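PDB 3B48: uncharacterized protein from Enterococcus faecalis, which probably serves as the phosphoryl donor of the dihydroxyacetone kinase complex, passing on phosphoryl groups that originate from phosphoenolpyruvate. Local coordinates for residues B[48-51]-B[52-55]; B[75-78]-B[79-83]; B[87-90]-B[91-94]. All blocks are in the same frame, centred on the assembly; numbering follows the deposited sequence.

Contact 1: residues B[48-51]-B[52-55]; sequences GSDP and MKII
The carboxylate of D50 carries the backbone N-H of M52 over one face: M52 N lies 3.0 Å from D50 OD1, well above the carboxylate plane (60° out of it). CB of the selenomethionine M52 lies beside the same oxygen, at 3.3 Å from D50 OD1, and the two side chains cross at a slant before the M52 chain bends outward. D50 is the N-cap of helix 51-60, and its bond to M52 closes an Asx turn. CG stands trans to the D50 backbone N (chi1 -172°), which swings the carboxylate forward over the start of the helix. Its CB is then left beside the aliphatic part of K53, with D50 CB 4.0 Å from K53 CG. The D50 carbonyl is used too: K53 N donates to D50 O over 3.3 Å, from above the carbonyl plane. One residue on, I55 N reaches P51 O at 3.1 Å in a nearly straight bond lying in the carbonyl plane, and the alpha-helical pattern is established. CG1 of I55 comes in beside the same P51 oxygen. No salt bridge joins D50 and K53, since D50 OD2 and K53 NZ are 7.0 Å apart; K53 NZ instead makes a weak bond to G41 O. The negative carboxylate at the amino end of the helix would be expected to interact favourably with the helix dipole, while P51, which has no N-H to offer, fits the first helical turn without leaving a donor to satisfy.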
ATOM      1  N   GLY B  48       6.400 -13.292  -4.719  1.00 29.70           N
ATOM      2  CA  GLY B  48       5.325 -14.208  -5.073  1.00 30.01           C
ATOM      3  C   GLY B  48       4.413 -14.444  -3.886  1.00 30.37           C
ATOM      4  O   GLY B  48       4.671 -13.952  -2.791  1.00 30.70           O
ATOM      5  N   SER B  49       3.328 -15.178  -4.079  1.00 30.52           N
ATOM      6  CA  SER B  49       2.444 -15.424  -2.942  1.00 31.09           C
ATOM      7  C   SER B  49       2.110 -16.894  -2.728  1.00 30.49           C
ATOM      8  O   SER B  49       2.000 -17.641  -3.679  1.00 31.10           O
ATOM      9  CB  SER B  49       1.180 -14.574  -3.061  1.00 30.90           C
ATOM     10  OG  SER B  49       1.541 -13.228  -2.787  1.00 32.33           O
ATOM     11  N   ASP B  50       1.945 -17.286  -1.463  1.00 29.89           N
ATOM     12  CA  ASP B  50       1.603 -18.650  -1.085  1.00 28.38           C
ATOM     13  C   ASP B  50       0.344 -18.609  -0.226  1.00 28.20           C
ATOM     14  O   ASP B  50       0.355 -18.018   0.858  1.00 28.12           O
ATOM     15  CB  ASP B  50       2.759 -19.308  -0.314  1.00 28.40           C
ATOM     16  CG  ASP B  50       2.534 -20.796  -0.051  1.00 27.71           C
ATOM     17  OD1 ASP B  50       1.448 -21.300  -0.377  1.00 25.13           O
ATOM     18  OD2 ASP B  50       3.451 -21.473   0.475  1.00 28.52           O
ATOM     19  N   PRO B  51      -0.757 -19.246  -0.703  1.00 27.87           N
ATOM     20  CA  PRO B  51      -1.998 -19.298   0.100  1.00 26.82           C
ATOM     21  C   PRO B  51      -1.840 -20.092   1.405  1.00 26.54           C
ATOM     22  O   PRO B  51      -2.580 -19.873   2.342  1.00 25.83           O
ATOM     23  CB  PRO B  51      -2.993 -19.981  -0.839  1.00 26.77           C
ATOM     24  CG  PRO B  51      -2.130 -20.732  -1.824  1.00 27.39           C
ATOM     25  CD  PRO B  51      -0.897 -19.939  -1.996  1.00 26.68           C
HETATM   26  N   MSE B  52      -0.882 -21.009   1.444  1.00 26.98           N
HETATM   27  CA  MSE B  52      -0.630 -21.832   2.620  1.00 28.14           C
HETATM   28  C   MSE B  52      -0.095 -21.017   3.816  1.00 26.97           C
HETATM   29  O   MSE B  52      -0.188 -21.439   4.949  1.00 27.07           O
HETATM   30  CB  MSE B  52       0.310 -22.977   2.251  1.00 29.06           C
HETATM   31  CG  MSE B  52       0.094 -24.268   3.053  1.00 34.54           C
HETATM   32 SE   MSE B  52      -1.686 -25.060   2.784  1.00 43.94          SE
HETATM   33  CE  MSE B  52      -1.562 -25.470   0.883  1.00 44.36           C
ATOM     34  N   LYS B  53       0.415 -19.822   3.563  1.00 26.35           N
ATOM     35  CA  LYS B  53       0.820 -18.897   4.668  1.00 26.11           C
ATOM     36  C   LYS B  53      -0.380 -18.384   5.468  1.00 24.52           C
ATOM     37  O   LYS B  53      -0.341 -18.358   6.691  1.00 23.00           O
ATOM     38  CB  LYS B  53       1.703 -17.746   4.137  1.00 25.28           C
ATOM     39  CG  LYS B  53       3.018 -18.275   3.559  1.00 25.80           C
ATOM     40  CD  LYS B  53       3.879 -17.166   2.998  1.00 30.54           C
ATOM     41  CE  LYS B  53       4.956 -16.751   3.978  1.00 31.87           C
ATOM     42  NZ  LYS B  53       5.674 -15.554   3.467  1.00 34.42           N
ATOM     43  N   ILE B  54      -1.440 -18.036   4.730  1.00 23.61           N
ATOM     44  CA  ILE B  54      -2.740 -17.668   5.261  1.00 23.22           C
ATOM     45  C   ILE B  54      -3.383 -18.843   6.005  1.00 24.43           C
ATOM     46  O   ILE B  54      -3.742 -18.701   7.176  1.00 24.11           O
ATOM     47  CB  ILE B  54      -3.696 -17.181   4.124  1.00 23.04           C
ATOM     48  CG1 ILE B  54      -3.011 -16.113   3.251  1.00 22.87           C
ATOM     49  CG2 ILE B  54      -4.992 -16.648   4.703  1.00 20.93           C
ATOM     50  CD1 ILE B  54      -3.799 -15.599   2.014  1.00 22.56           C
ATOM     51  N   ILE B  55      -3.495 -20.009   5.335  1.00 25.66           N
ATOM     52  CA  ILE B  55      -4.071 -21.206   5.936  1.00 25.92           C
ATOM     53  C   ILE B  55      -3.368 -21.564   7.252  1.00 26.26           C
ATOM     54  O   ILE B  55      -4.019 -21.666   8.288  1.00 26.72           O
ATOM     55  CB  ILE B  55      -4.067 -22.470   4.986  1.00 26.61           C
ATOM     56  CG1 ILE B  55      -4.658 -22.194   3.590  1.00 26.76           C
ATOM     57  CG2 ILE B  55      -4.768 -23.698   5.656  1.00 25.86           C
ATOM     58  CD1 ILE B  55      -6.045 -21.703   3.600  1.00 29.65           C
TER

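Contact 2: residues B[75-78]-B[79-83]; sequences SAVL and SSELA
Residues S75 to L82 form two regular alpha-helical turns, in which S79 N, S80 N, E81 N and L82 N donate to S75 O, A76 O, V77 O and L78 O respectively, the first bond being 2.7 Å and the last 2.8 Å. S80 adds a side-chain bond to this ladder. Its OG turns back beside its own backbone N (chi1 -68°) and donates to A76 O over 3.1 Å. Since S80 N holds A76 O at 3.0 Å from the opposite face of the carbonyl plane, one residue grips this oxygen twice, and the buried hydroxyl is satisfied within the helix. The apolar pair L78 and L82 cross on the outer surface, with L78 CG 3.8 Å from L82 CD1. V77 and E81 run alongside each other in the same direction, V77 CG1 lying 3.6 Å from E81 OE2. That oxygen accepts a hydrogen bond from W134 NE1 of the second subunit, whose indole also packs on V77 and S80, so this flank belongs to the dimer interface. At the amino end, S75 OG is hydrogen-bonded to NE2 of H13, probably the phosphorylated histidine of this EIIA-man family protein, so the phosphorylation site probably lies here. Helix 75-84 packs on helix 51-60 through S79 and S80, which meet I54, and on the parallel sheet, where A76 and V77 touch A71 of strand 66-71 and S80 reaches L97 of strand 95-97.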
ATOM      1  N   SER B  75      -1.217 -12.294  -7.759  1.00 30.11           N
ATOM      2  CA  SER B  75      -1.367 -13.628  -7.230  1.00 30.11           C
ATOM      3  C   SER B  75      -1.588 -13.562  -5.728  1.00 29.38           C
ATOM      4  O   SER B  75      -2.061 -14.519  -5.127  1.00 29.49           O
ATOM      5  CB  SER B  75      -0.140 -14.489  -7.574  1.00 30.64           C
ATOM      6  OG  SER B  75       0.972 -14.134  -6.764  1.00 32.26           O
ATOM      7  N   ALA B  76      -1.256 -12.421  -5.135  1.00 28.77           N
ATOM      8  CA  ALA B  76      -1.635 -12.125  -3.772  1.00 27.90           C
ATOM      9  C   ALA B  76      -3.156 -12.190  -3.631  1.00 27.56           C
ATOM     10  O   ALA B  76      -3.679 -12.811  -2.699  1.00 28.28           O
ATOM     11  CB  ALA B  76      -1.099 -10.773  -3.350  1.00 27.33           C
ATOM     12  N   VAL B  77      -3.855 -11.577  -4.575  1.00 27.30           N
ATOM     13  CA  VAL B  77      -5.312 -11.537  -4.592  1.00 27.08           C
ATOM     14  C   VAL B  77      -5.856 -12.945  -4.765  1.00 27.14           C
ATOM     15  O   VAL B  77      -6.727 -13.378  -3.995  1.00 26.79           O
ATOM     16  CB  VAL B  77      -5.840 -10.570  -5.721  1.00 27.19           C
ATOM     17  CG1 VAL B  77      -7.366 -10.659  -5.899  1.00 25.44           C
ATOM     18  CG2 VAL B  77      -5.439  -9.131  -5.398  1.00 27.96           C
ATOM     19  N   LEU B  78      -5.340 -13.647  -5.777  1.00 27.45           N
ATOM     20  CA  LEU B  78      -5.701 -15.036  -6.028  1.00 27.88           C
ATOM     21  C   LEU B  78      -5.436 -15.928  -4.802  1.00 27.90           C
ATOM     22  O   LEU B  78      -6.317 -16.721  -4.405  1.00 28.06           O
ATOM     23  CB  LEU B  78      -4.997 -15.585  -7.278  1.00 27.29           C
ATOM     24  CG  LEU B  78      -5.383 -17.034  -7.607  1.00 28.42           C
ATOM     25  CD1 LEU B  78      -6.852 -17.149  -8.053  1.00 28.37           C
ATOM     26  CD2 LEU B  78      -4.467 -17.645  -8.659  1.00 28.43           C
ATOM     27  N   SER B  79      -4.252 -15.791  -4.202  0.50 27.95           N
ATOM     28  CA  SER B  79      -3.868 -16.580  -3.011  0.50 27.72           C
ATOM     29  C   SER B  79      -4.800 -16.358  -1.805  0.50 27.98           C
ATOM     30  O   SER B  79      -5.076 -17.288  -1.035  0.50 28.24           O
ATOM     31  CB  SER B  79      -2.402 -16.302  -2.646  0.50 27.70           C
ATOM     32  OG  SER B  79      -2.131 -16.575  -1.286  0.50 27.55           O
ATOM     33  N   SER B  80      -5.275 -15.125  -1.648  1.00 27.61           N
ATOM     34  CA  SER B  80      -6.287 -14.788  -0.644  1.00 27.54           C
ATOM     35  C   SER B  80      -7.667 -15.413  -0.907  1.00 27.42           C
ATOM     36  O   SER B  80      -8.387 -15.732   0.039  1.00 27.05           O
ATOM     37  CB  SER B  80      -6.454 -13.275  -0.597  1.00 27.47           C
ATOM     38  OG  SER B  80      -5.289 -12.722  -0.084  1.00 28.25           O
ATOM     39  N   GLU B  81      -8.020 -15.565  -2.187  1.00 26.81           N
ATOM     40  CA  GLU B  81      -9.294 -16.172  -2.584  1.00 27.27           C
ATOM     41  C   GLU B  81      -9.250 -17.691  -2.494  1.00 27.18           C
ATOM     42  O   GLU B  81     -10.218 -18.310  -2.045  1.00 26.53           O
ATOM     43  CB  GLU B  81      -9.746 -15.740  -4.006  1.00 26.48           C
ATOM     44  CG  GLU B  81      -9.943 -14.228  -4.168  1.00 27.30           C
ATOM     45  CD  GLU B  81     -10.024 -13.717  -5.627  1.00 27.77           C
ATOM     46  OE1 GLU B  81      -9.720 -14.446  -6.602  1.00 29.68           O
ATOM     47  OE2 GLU B  81     -10.398 -12.547  -5.793  1.00 28.76           O
ATOM     48  N   LEU B  82      -8.139 -18.279  -2.947  1.00 27.62           N
ATOM     49  CA  LEU B  82      -7.953 -19.743  -2.897  1.00 27.65           C
ATOM     50  C   LEU B  82      -7.835 -20.304  -1.474  1.00 27.80           C
ATOM     51  O   LEU B  82      -8.207 -21.449  -1.230  1.00 28.57           O
ATOM     52  CB  LEU B  82      -6.731 -20.177  -3.696  1.00 27.07           C
ATOM     53  CG  LEU B  82      -6.609 -19.908  -5.203  1.00 26.64           C
ATOM     54  CD1 LEU B  82      -5.198 -20.222  -5.640  1.00 22.28           C
ATOM     55  CD2 LEU B  82      -7.625 -20.717  -6.025  1.00 24.34           C
ATOM     56  N   ALA B  83      -7.330 -19.493  -0.551  1.00 28.09           N
ATOM     57  CA  ALA B  83      -7.185 -19.880   0.844  1.00 28.16           C
ATOM     58  C   ALA B  83      -8.531 -20.070   1.492  1.00 28.00           C
ATOM     59  O   ALA B  83      -8.719 -21.011   2.258  1.00 28.21           O
ATOM     60  CB  ALA B  83      -6.365 -18.825   1.622  1.00 28.31           C
TER

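Contact 3: residues B[87-90]-B[91-94]; sequences LEED and QQKH
E88 N donates to the side-chain oxygen of Q91, OE1, over 2.9 Å; the donor is tilted only 16° from the amide plane, and the angle at the oxygen is 142°. E88 is the N-cap of the short helix 89-92 and Q91 its third residue, so the bond is one half of a capping box. The E88 carboxylate does not return the bond: its chain bends at chi2 and leads away. Q91 folds back because CG lies beside its own backbone N (chi1 -64°), after which the extended chain carries the amide to the start of the turn. There OE1 is bordered by carbon on two sides, at 3.5 Å from L87 CD2 and likewise 3.5 Å from E88 CB. The L87 side chain crosses that of Q91 at about a right angle. On the other flank D90 runs alongside Q91, pointing the same way, and its OD1 is 3.7 Å from Q91 CG. The backbone turn is closed by Q92 N, which donates to E88 O at 3.1 Å in the carbonyl plane; Q91 N adds a weak bond to the same oxygen. After the turn, H94 N binds Q91 O, and the imidazole comes back toward D90, with H94 CD2 3.4 Å from D90 O in an oblique approach. Partners from other parts of the fold hold the ends of these side chains. Q91 NE2 is bonded to N59 of helix 51-60, and Q92 NE2 to the carbonyl of F84 at the end of helix 75-84. L87 packs on I55 and Q91 on I58, both of helix 51-60, while H94 bonds E66 through ND1 and F67 through its backbone, leading the chain into strand 95-97 beside strand 66-71.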
ATOM      1  N   LEU B  87     -10.472 -23.613   3.706  1.00 29.18           N
ATOM      2  CA  LEU B  87     -10.766 -23.620   5.120  1.00 30.01           C
ATOM      3  C   LEU B  87     -12.027 -24.439   5.457  1.00 30.39           C
ATOM      4  O   LEU B  87     -12.907 -24.621   4.612  1.00 30.43           O
ATOM      5  CB  LEU B  87     -10.921 -22.177   5.600  1.00 29.72           C
ATOM      6  CG  LEU B  87      -9.685 -21.270   5.510  1.00 30.57           C
ATOM      7  CD1 LEU B  87     -10.094 -19.835   5.697  1.00 30.76           C
ATOM      8  CD2 LEU B  87      -8.626 -21.678   6.517  1.00 29.88           C
ATOM      9  N   GLU B  88     -12.098 -24.925   6.698  1.00 30.93           N
ATOM     10  CA  GLU B  88     -13.335 -25.484   7.265  1.00 31.17           C
ATOM     11  C   GLU B  88     -14.439 -24.431   7.263  1.00 31.33           C
ATOM     12  O   GLU B  88     -14.160 -23.231   7.216  1.00 31.86           O
ATOM     13  CB  GLU B  88     -13.101 -25.941   8.716  1.00 31.13           C
ATOM     14  CG  GLU B  88     -12.243 -27.165   8.892  1.00 31.74           C
ATOM     15  CD  GLU B  88     -12.766 -28.342   8.116  1.00 34.21           C
ATOM     16  OE1 GLU B  88     -13.917 -28.772   8.358  1.00 35.70           O
ATOM     17  OE2 GLU B  88     -12.021 -28.848   7.255  1.00 36.46           O
ATOM     18  N   GLU B  89     -15.682 -24.890   7.345  1.00 31.73           N
ATOM     19  CA  GLU B  89     -16.872 -24.032   7.363  1.00 31.95           C
ATOM     20  C   GLU B  89     -16.909 -23.045   8.547  1.00 31.92           C
ATOM     21  O   GLU B  89     -17.248 -21.874   8.380  1.00 31.72           O
ATOM     22  CB  GLU B  89     -18.103 -24.923   7.422  1.00 32.32           C
ATOM     23  CG  GLU B  89     -19.079 -24.774   6.270  1.00 33.98           C
ATOM     24  CD  GLU B  89     -19.897 -26.055   6.031  1.00 34.57           C
ATOM     25  OE1 GLU B  89     -19.889 -26.944   6.914  1.00 34.58           O
ATOM     26  OE2 GLU B  89     -20.530 -26.178   4.953  1.00 34.14           O
ATOM     27  N   ASP B  90     -16.591 -23.533   9.749  1.00 31.86           N
ATOM     28  CA  ASP B  90     -16.494 -22.671  10.929  1.00 31.57           C
ATOM     29  C   ASP B  90     -15.508 -21.513  10.692  1.00 30.84           C
ATOM     30  O   ASP B  90     -15.733 -20.398  11.161  1.00 31.44           O
ATOM     31  CB  ASP B  90     -16.147 -23.472  12.218  1.00 32.10           C
ATOM     32  CG  ASP B  90     -15.181 -24.680  11.967  1.00 34.76           C
ATOM     33  OD1 ASP B  90     -13.947 -24.547  12.201  1.00 35.97           O
ATOM     34  OD2 ASP B  90     -15.660 -25.770  11.544  1.00 36.55           O
ATOM     35  N   GLN B  91     -14.443 -21.786   9.940  1.00 29.38           N
ATOM     36  CA  GLN B  91     -13.342 -20.825   9.712  1.00 28.42           C
ATOM     37  C   GLN B  91     -13.688 -19.760   8.670  1.00 28.13           C
ATOM     38  O   GLN B  91     -13.235 -18.614   8.774  1.00 27.87           O
ATOM     39  CB  GLN B  91     -12.053 -21.542   9.283  1.00 27.54           C
ATOM     40  CG  GLN B  91     -11.464 -22.472  10.327  1.00 27.78           C
ATOM     41  CD  GLN B  91     -10.265 -23.276   9.813  1.00 28.36           C
ATOM     42  OE1 GLN B  91     -10.276 -23.816   8.705  1.00 28.92           O
ATOM     43  NE2 GLN B  91      -9.238 -23.377  10.639  1.00 28.66           N
ATOM     44  N   GLN B  92     -14.477 -20.151   7.670  1.00 27.69           N
ATOM     45  CA  GLN B  92     -14.934 -19.248   6.636  1.00 27.42           C
ATOM     46  C   GLN B  92     -15.770 -18.124   7.206  1.00 27.68           C
ATOM     47  O   GLN B  92     -15.689 -16.999   6.739  1.00 28.74           O
ATOM     48  CB  GLN B  92     -15.709 -20.020   5.563  1.00 27.33           C
ATOM     49  CG  GLN B  92     -14.818 -20.749   4.531  1.00 26.76           C
ATOM     50  CD  GLN B  92     -15.619 -21.685   3.630  1.00 26.95           C
ATOM     51  OE1 GLN B  92     -16.754 -22.009   3.940  1.00 28.81           O
ATOM     52  NE2 GLN B  92     -15.021 -22.143   2.532  1.00 23.23           N
ATOM     53  N   LYS B  93     -16.551 -18.420   8.236  1.00 28.15           N
ATOM     54  CA  LYS B  93     -17.438 -17.443   8.884  1.00 28.72           C
ATOM     55  C   LYS B  93     -16.630 -16.342   9.606  1.00 28.88           C
ATOM     56  O   LYS B  93     -17.127 -15.236   9.875  1.00 28.40           O
ATOM     57  CB  LYS B  93     -18.410 -18.177   9.827  1.00 29.26           C
ATOM     58  CG  LYS B  93     -19.232 -17.283  10.765  1.00 30.22           C
ATOM     59  CD  LYS B  93     -20.544 -17.923  11.172  1.00 32.30           C
ATOM     60  CE  LYS B  93     -21.599 -17.802  10.061  1.00 33.11           C
ATOM     61  NZ  LYS B  93     -22.562 -18.937  10.127  1.00 32.26           N
ATOM     62  N   HIS B  94     -15.367 -16.661   9.885  1.00 28.71           N
ATOM     63  CA  HIS B  94     -14.453 -15.720  10.497  1.00 28.63           C
ATOM     64  C   HIS B  94     -13.391 -15.154   9.543  1.00 27.90           C
ATOM     65  O   HIS B  94     -12.468 -14.495   9.990  1.00 27.55           O
ATOM     66  CB  HIS B  94     -13.828 -16.355  11.743  1.00 29.02           C
ATOM     67  CG  HIS B  94     -14.840 -16.725  12.779  1.00 30.19           C
ATOM     68  ND1 HIS B  94     -15.770 -15.824  13.261  1.00 31.41           N
ATOM     69  CD2 HIS B  94     -15.102 -17.902  13.395  1.00 32.51           C
ATOM     70  CE1 HIS B  94     -16.551 -16.429  14.138  1.00 30.67           C
ATOM     71  NE2 HIS B  94     -16.163 -17.688  14.243  1.00 30.47           N
TER

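From the N terminus the three contacts follow one another in series, none nested in or crossing another. Contact 1 ends the loop that leaves strand 35-38 and opens helix 51-60; contact 2 forms most of helix 75-84, beyond strand 66-71; contact 3 makes the short helical turn before strand 95-97. In space contacts 1 and 2 are neighbours, their centres about 8 Å apart, with S49, P51 and I55 packed on helix 75-84. Contact 3 lies farther off, its centre about 17 Å from that of contact 1, yet I55 reaches L87. Segments 75-83 and 87-94 do not touch directly and are linked by the chain and by their shared neighbour I55.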